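Local structure of aminotransferase (Streptomyces pactum, 4ZM4) at residues Ala354-Gly366 against Ala372-Pro384. The protein is a class-III aminotransferase-like protein of the pyridoxal-5'-phosphate-dependent aminotransferase clan, and carries pyridoxal-5'-phosphate in its structure. The protein carries 1 engineered substitution. Sequence-based numbering, arbitrary orientation.
Sequences ATEKRPVHINRVG and ALLKGSAEPSAEP
His-361 and Ala-372 form an antiparallel hydrogen-bonded pair in a beta hairpin. His-361 N gives its hydrogen to Ala-372 O at 2.8 Å, and Ala-372 N returns one to His-361 O at 2.9 Å. Val-360 and Leu-373 follow as a non-hydrogen-bonded pair. One more hydrogen bond, nearly straight at 175°, runs from Leu-374 N to Pro-359 O. The donor sits above the carbonyl plane there, where the chain leaves the strand.

Leu-374 folds back over the strand. Its CD2 lies 3.7 Å from His-361 CB, and its CB rests against Pro-359 CB. On the face of Val-360, Leu-373 CD1 reaches back to Arg-358 CB at 4.0 Å.

The His-361 ring leaves with CG anti to the backbone N (chi1 -168°), which carries it to the loop after strand 368-373. Pro-384 CG lies over one ring face. Glu-383 OE2 comes to the edge, 3.2 Å from His-361 CE1, with the carboxylate turned 50° from the ring. His-361 NE2 also makes a weak hydrogen bond to Asn-363 OD1, which probably helps fix the ring's rotation. A water bridges Ile-362 O and Glu-383 OE1, tying the loop to the strand again.

Type I turns at Lys-375 to Ala-378 and Glu-379 to Ala-382 shape this loop. Lys-375 NZ hydrogen-bonds to Ala-392 O. Leu-374 and Pro-384 pack on helix 387-393, while Val-360 and Leu-373 meet Phe-353 of helix 334-355. Strand 360-365 is an edge strand, within this chain, of a three-stranded antiparallel sheet in the order 360-365, 368-373, 421-422.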
ATOM      1  N   ALA B 354      21.838 -10.158  33.870  1.00 30.71           N
ATOM      2  CA  ALA B 354      22.272  -9.972  35.257  1.00 31.35           C
ATOM      3  C   ALA B 354      23.429 -10.906  35.569  1.00 32.32           C
ATOM      4  O   ALA B 354      24.451 -10.477  36.094  1.00 34.54           O
ATOM      5  CB  ALA B 354      21.112 -10.191  36.242  1.00 27.99           C
ATOM      6  N   THR B 355      23.257 -12.181  35.256  1.00 35.10           N
ATOM      7  CA  THR B 355      24.294 -13.188  35.481  1.00 38.02           C
ATOM      8  C   THR B 355      25.613 -12.820  34.800  1.00 38.77           C
ATOM      9  O   THR B 355      26.692 -13.074  35.330  1.00 41.01           O
ATOM     10  CB  THR B 355      23.807 -14.570  34.997  1.00 36.57           C
ATOM     11  OG1 THR B 355      22.612 -14.925  35.705  1.00 38.03           O
ATOM     12  CG2 THR B 355      24.853 -15.641  35.236  1.00 35.27           C
ATOM     13  N   GLU B 356      25.520 -12.237  33.616  1.00 45.57           N
ATOM     14  CA  GLU B 356      26.695 -11.758  32.879  1.00 46.35           C
ATOM     15  C   GLU B 356      27.161 -10.381  33.328  1.00 47.40           C
ATOM     16  O   GLU B 356      28.180  -9.898  32.853  1.00 59.01           O
ATOM     17  CB  GLU B 356      26.393 -11.737  31.372  1.00 47.50           C
ATOM     18  CG  GLU B 356      26.106 -13.139  30.832  1.00 52.42           C
ATOM     19  CD  GLU B 356      27.216 -14.124  31.125  1.00 53.78           C
ATOM     20  OE1 GLU B 356      28.400 -13.760  30.911  1.00 56.69           O
ATOM     21  OE2 GLU B 356      26.897 -15.247  31.573  1.00 51.35           O
ATOM     22  N   LYS B 357      26.407  -9.737  34.207  1.00 45.99           N
ATOM     23  CA  LYS B 357      26.730  -8.393  34.680  1.00 45.71           C
ATOM     24  C   LYS B 357      26.808  -7.363  33.533  1.00 42.21           C
ATOM     25  O   LYS B 357      27.659  -6.470  33.540  1.00 39.22           O
ATOM     26  CB  LYS B 357      28.013  -8.412  35.522  1.00 49.99           C
ATOM     27  CG  LYS B 357      27.984  -9.466  36.616  1.00 57.67           C
ATOM     28  CD  LYS B 357      29.145  -9.333  37.591  1.00 66.34           C
ATOM     29  CE  LYS B 357      29.166 -10.489  38.595  1.00 72.07           C
ATOM     30  NZ  LYS B 357      30.064 -10.219  39.755  1.00 72.91           N
ATOM     31  N   ARG B 358      25.886  -7.481  32.578  1.00 37.27           N
ATOM     32  CA  ARG B 358      25.710  -6.502  31.518  1.00 35.46           C
ATOM     33  C   ARG B 358      24.479  -5.677  31.837  1.00 33.76           C
ATOM     34  O   ARG B 358      23.383  -6.231  31.893  1.00 32.63           O
ATOM     35  CB  ARG B 358      25.479  -7.204  30.176  1.00 36.43           C
ATOM     36  CG  ARG B 358      26.656  -8.012  29.691  1.00 36.93           C
ATOM     37  CD  ARG B 358      27.731  -7.098  29.146  1.00 37.83           C
ATOM     38  NE  ARG B 358      28.822  -7.842  28.529  1.00 36.57           N
ATOM     39  CZ  ARG B 358      29.861  -7.262  27.947  1.00 34.78           C
ATOM     40  NH1 ARG B 358      29.955  -5.938  27.888  1.00 32.95           N
ATOM     41  NH2 ARG B 358      30.813  -8.006  27.434  1.00 37.10           N
ATOM     42  N   PRO B 359      24.637  -4.357  32.036  1.00 33.49           N
ATOM     43  CA  PRO B 359      23.429  -3.575  32.213  1.00 32.24           C
ATOM     44  C   PRO B 359      22.568  -3.558  30.942  1.00 32.64           C
ATOM     45  O   PRO B 359      23.078  -3.521  29.816  1.00 33.32           O
ATOM     46  CB  PRO B 359      23.942  -2.181  32.585  1.00 34.55           C
ATOM     47  CG  PRO B 359      25.367  -2.139  32.155  1.00 35.25           C
ATOM     48  CD  PRO B 359      25.862  -3.554  32.211  1.00 35.34           C
ATOM     49  N   VAL B 360      21.254  -3.596  31.133  1.00 32.82           N
ATOM     50  CA  VAL B 360      20.307  -3.675  30.026  1.00 31.36           C
ATOM     51  C   VAL B 360      19.056  -2.859  30.398  1.00 31.70           C
ATOM     52  O   VAL B 360      18.669  -2.818  31.556  1.00 29.34           O
ATOM     53  CB  VAL B 360      19.957  -5.143  29.772  1.00 30.57           C
ATOM     54  CG1 VAL B 360      19.113  -5.698  30.912  1.00 31.07           C
ATOM     55  CG2 VAL B 360      19.252  -5.315  28.446  1.00 32.71           C
ATOM     56  N   HIS B 361      18.441  -2.203  29.414  1.00 31.15           N
ATOM     57  CA  HIS B 361      17.113  -1.637  29.597  1.00 29.21           C
ATOM     58  C   HIS B 361      16.100  -2.439  28.805  1.00 28.71           C
ATOM     59  O   HIS B 361      16.328  -2.738  27.625  1.00 28.28           O
ATOM     60  CB  HIS B 361      17.045  -0.181  29.162  1.00 30.18           C
ATOM     61  CG  HIS B 361      15.788   0.506  29.604  1.00 33.54           C
ATOM     62  ND1 HIS B 361      15.649   1.040  30.864  1.00 32.69           N
ATOM     63  CD2 HIS B 361      14.606   0.717  28.973  1.00 31.70           C
ATOM     64  CE1 HIS B 361      14.440   1.558  30.990  1.00 34.13           C
ATOM     65  NE2 HIS B 361      13.790   1.386  29.853  1.00 34.78           N
ATOM     66  N   ILE B 362      15.001  -2.811  29.459  1.00 27.02           N
ATOM     67  CA  ILE B 362      13.941  -3.641  28.855  1.00 25.84           C
ATOM     68  C   ILE B 362      12.593  -3.012  29.166  1.00 26.45           C
ATOM     69  O   ILE B 362      12.277  -2.803  30.335  1.00 26.34           O
ATOM     70  CB  ILE B 362      13.946  -5.072  29.435  1.00 25.82           C
ATOM     71  CG1 ILE B 362      15.255  -5.784  29.108  1.00 27.92           C
ATOM     72  CG2 ILE B 362      12.774  -5.884  28.883  1.00 26.08           C
ATOM     73  CD1 ILE B 362      15.407  -7.159  29.752  1.00 29.32           C
ATOM     74  N   ASN B 363      11.853  -2.618  28.139  1.00 25.40           N
ATOM     75  CA  ASN B 363      10.476  -2.157  28.309  1.00 26.44           C
ATOM     76  C   ASN B 363       9.539  -3.177  27.661  1.00 22.72           C
ATOM     77  O   ASN B 363       9.861  -3.726  26.634  1.00 20.39           O
ATOM     78  CB  ASN B 363      10.234  -0.781  27.667  1.00 28.24           C
ATOM     79  CG  ASN B 363      10.896   0.376  28.422  1.00 31.32           C
ATOM     80  OD1 ASN B 363      11.449   1.293  27.793  1.00 36.10           O
ATOM     81  ND2 ASN B 363      10.782   0.390  29.742  1.00 33.54           N
ATOM     82  N   ARG B 364       8.397  -3.424  28.272  1.00 21.23           N
ATOM     83  CA  ARG B 364       7.475  -4.361  27.719  1.00 21.90           C
ATOM     84  C   ARG B 364       6.012  -3.933  27.888  1.00 22.20           C
ATOM     85  O   ARG B 364       5.616  -3.413  28.921  1.00 22.21           O
ATOM     86  CB  ARG B 364       7.695  -5.732  28.355  1.00 22.43           C
ATOM     87  CG  ARG B 364       6.884  -6.854  27.690  1.00 22.87           C
ATOM     88  CD  ARG B 364       7.232  -8.225  28.268  1.00 22.45           C
ATOM     89  NE  ARG B 364       6.824  -8.350  29.667  1.00 22.46           N
ATOM     90  CZ  ARG B 364       5.578  -8.569  30.084  1.00 21.92           C
ATOM     91  NH1 ARG B 364       4.577  -8.682  29.221  1.00 21.52           N
ATOM     92  NH2 ARG B 364       5.331  -8.679  31.393  1.00 21.94           N
ATOM     93  N   VAL B 365       5.214  -4.145  26.848  1.00 20.32           N
ATOM     94  CA  VAL B 365       3.783  -4.015  26.938  1.00 18.26           C
ATOM     95  C   VAL B 365       3.234  -5.234  26.190  1.00 19.64           C
ATOM     96  O   VAL B 365       3.184  -5.248  24.932  1.00 17.56           O
ATOM     97  CB  VAL B 365       3.258  -2.694  26.325  1.00 18.41           C
ATOM     98  CG1 VAL B 365       1.759  -2.587  26.521  1.00 17.85           C
ATOM     99  CG2 VAL B 365       3.940  -1.478  26.937  1.00 17.77           C
ATOM    100  N   GLY B 366       2.881  -6.263  26.972  1.00 17.83           N
ATOM    101  CA  GLY B 366       2.423  -7.509  26.463  1.00 18.03           C
ATOM    102  C   GLY B 366       3.556  -8.193  25.735  1.00 19.30           C
ATOM    103  O   GLY B 366       4.618  -8.411  26.297  1.00 19.38           O
ATOM    104  N   ALA B 372      17.693  -3.366  25.162  1.00 27.72           N
ATOM    105  CA  ALA B 372      18.802  -2.537  24.793  1.00 28.09           C
ATOM    106  C   ALA B 372      19.931  -2.672  25.806  1.00 29.34           C
ATOM    107  O   ALA B 372      19.733  -2.521  26.996  1.00 30.71           O
ATOM    108  CB  ALA B 372      18.347  -1.078  24.688  1.00 29.65           C
ATOM    109  N   LEU B 373      21.125  -2.901  25.289  1.00 28.96           N
ATOM    110  CA  LEU B 373      22.333  -3.006  26.051  1.00 30.99           C
ATOM    111  C   LEU B 373      22.802  -1.593  26.382  1.00 29.91           C
ATOM    112  O   LEU B 373      22.897  -0.742  25.496  1.00 31.60           O
ATOM    113  CB  LEU B 373      23.362  -3.731  25.186  1.00 35.60           C
ATOM    114  CG  LEU B 373      24.637  -4.349  25.708  1.00 40.35           C
ATOM    115  CD1 LEU B 373      24.379  -5.375  26.780  1.00 42.65           C
ATOM    116  CD2 LEU B 373      25.324  -5.028  24.543  1.00 45.85           C
ATOM    117  N   LEU B 374      23.083  -1.332  27.658  1.00 28.82           N
ATOM    118  CA  LEU B 374      23.419   0.012  28.121  1.00 26.86           C
ATOM    119  C   LEU B 374      24.920   0.283  28.211  1.00 26.23           C
ATOM    120  O   LEU B 374      25.718  -0.625  28.347  1.00 27.98           O
ATOM    121  CB  LEU B 374      22.771   0.259  29.487  1.00 26.06           C
ATOM    122  CG  LEU B 374      21.264   0.061  29.574  1.00 26.45           C
ATOM    123  CD1 LEU B 374      20.750   0.446  30.943  1.00 27.08           C
ATOM    124  CD2 LEU B 374      20.532   0.869  28.506  1.00 27.68           C
ATOM    125  N   LYS B 375      25.296   1.553  28.133  1.00 27.95           N
ATOM    126  CA  LYS B 375      26.696   1.976  28.340  1.00 28.52           C
ATOM    127  C   LYS B 375      27.121   1.688  29.775  1.00 27.83           C
ATOM    128  O   LYS B 375      26.310   1.741  30.696  1.00 26.61           O
ATOM    129  CB  LYS B 375      26.846   3.479  28.099  1.00 29.13           C
ATOM    130  CG  LYS B 375      26.621   3.915  26.668  1.00 29.81           C
ATOM    131  CD  LYS B 375      26.380   5.411  26.608  1.00 30.22           C
ATOM    132  CE  LYS B 375      26.386   5.916  25.177  1.00 30.22           C
ATOM    133  NZ  LYS B 375      25.894   7.322  25.142  1.00 31.55           N
ATOM    134  N   GLY B 376      28.392   1.395  29.978  1.00 27.77           N
ATOM    135  CA  GLY B 376      28.908   1.157  31.323  1.00 28.94           C
ATOM    136  C   GLY B 376      28.675   2.394  32.174  1.00 32.18           C
ATOM    137  O   GLY B 376      28.440   2.286  33.382  1.00 32.11           O
ATOM    138  N   SER B 377      28.699   3.568  31.531  1.00 37.21           N
ATOM    139  CA  SER B 377      28.470   4.864  32.211  1.00 42.99           C
ATOM    140  C   SER B 377      26.989   5.239  32.319  1.00 43.81           C
ATOM    141  O   SER B 377      26.673   6.349  32.727  1.00 41.59           O
ATOM    142  CB  SER B 377      29.198   6.010  31.473  1.00 42.38           C
ATOM    143  OG  SER B 377      28.367   6.558  30.443  1.00 45.65           O
ATOM    144  N   ALA B 378      26.088   4.345  31.926  1.00 45.83           N
ATOM    145  CA  ALA B 378      24.660   4.641  31.961  1.00 46.27           C
ATOM    146  C   ALA B 378      24.111   4.375  33.348  1.00 47.31           C
ATOM    147  O   ALA B 378      24.644   3.553  34.080  1.00 47.34           O
ATOM    148  CB  ALA B 378      23.906   3.804  30.925  1.00 45.75           C
ATOM    149  N   GLU B 379      23.024   5.061  33.684  1.00 54.20           N
ATOM    150  CA  GLU B 379      22.325   4.861  34.954  1.00 55.23           C
ATOM    151  C   GLU B 379      21.412   3.627  34.898  1.00 52.15           C
ATOM    152  O   GLU B 379      20.315   3.706  34.354  1.00 53.51           O
ATOM    153  CB  GLU B 379      21.484   6.100  35.296  1.00 57.15           C
ATOM    154  CG  GLU B 379      21.995   6.943  36.452  1.00 61.32           C
ATOM    155  CD  GLU B 379      22.188   6.165  37.748  1.00 61.16           C
ATOM    156  OE1 GLU B 379      23.119   6.584  38.480  1.00 62.69           O
ATOM    157  OE2 GLU B 379      21.452   5.157  38.017  1.00 51.28           O
ATOM    158  N   PRO B 380      21.840   2.488  35.481  1.00 49.00           N
ATOM    159  CA  PRO B 380      20.995   1.285  35.361  1.00 45.32           C
ATOM    160  C   PRO B 380      19.521   1.483  35.726  1.00 45.21           C
ATOM    161  O   PRO B 380      18.660   0.791  35.145  1.00 38.06           O
ATOM    162  CB  PRO B 380      21.648   0.272  36.328  1.00 45.14           C
ATOM    163  CG  PRO B 380      22.768   1.002  37.019  1.00 44.99           C
ATOM    164  CD  PRO B 380      23.106   2.196  36.180  1.00 46.94           C
ATOM    165  N   SER B 381      19.236   2.399  36.675  1.00 39.26           N
ATOM    166  CA  SER B 381      17.881   2.564  37.213  1.00 37.17           C
ATOM    167  C   SER B 381      16.978   3.546  36.433  1.00 40.34           C
ATOM    168  O   SER B 381      15.824   3.794  36.822  1.00 37.80           O
ATOM    169  CB  SER B 381      17.982   3.061  38.648  1.00 38.79           C
ATOM    170  OG  SER B 381      18.358   4.439  38.639  1.00 38.70           O
ATOM    171  N   ALA B 382      17.493   4.121  35.348  1.00 40.27           N
ATOM    172  CA  ALA B 382      16.753   5.128  34.597  1.00 38.75           C
ATOM    173  C   ALA B 382      15.444   4.591  34.030  1.00 36.64           C
ATOM    174  O   ALA B 382      15.400   3.436  33.603  1.00 37.66           O
ATOM    175  CB  ALA B 382      17.629   5.659  33.471  1.00 41.05           C
ATOM    176  N   GLU B 383      14.386   5.412  34.038  1.00 35.13           N
ATOM    177  CA  GLU B 383      13.180   5.121  33.224  1.00 35.27           C
ATOM    178  C   GLU B 383      12.941   6.263  32.232  1.00 31.24           C
ATOM    179  O   GLU B 383      12.200   7.198  32.514  1.00 25.42           O
ATOM    180  CB  GLU B 383      11.904   4.868  34.032  1.00 40.76           C
ATOM    181  CG  GLU B 383      11.750   3.457  34.597  1.00 49.88           C
ATOM    182  CD  GLU B 383      11.957   2.335  33.578  1.00 56.14           C
ATOM    183  OE1 GLU B 383      12.376   1.249  34.010  1.00 62.30           O
ATOM    184  OE2 GLU B 383      11.721   2.529  32.356  1.00 61.19           O
ATOM    185  N   PRO B 384      13.630   6.219  31.090  1.00 30.41           N
ATOM    186  CA  PRO B 384      13.502   7.286  30.137  1.00 31.60           C
ATOM    187  C   PRO B 384      12.073   7.389  29.673  1.00 30.96           C
ATOM    188  O   PRO B 384      11.390   6.353  29.529  1.00 30.79           O
ATOM    189  CB  PRO B 384      14.425   6.845  28.995  1.00 33.53           C
ATOM    190  CG  PRO B 384      14.542   5.381  29.141  1.00 31.51           C
ATOM    191  CD  PRO B 384      14.543   5.163  30.614  1.00 32.08           C
TER
HETATM  192  O   HOH W   1      12.260  -1.018  32.377  1.00 38.54           O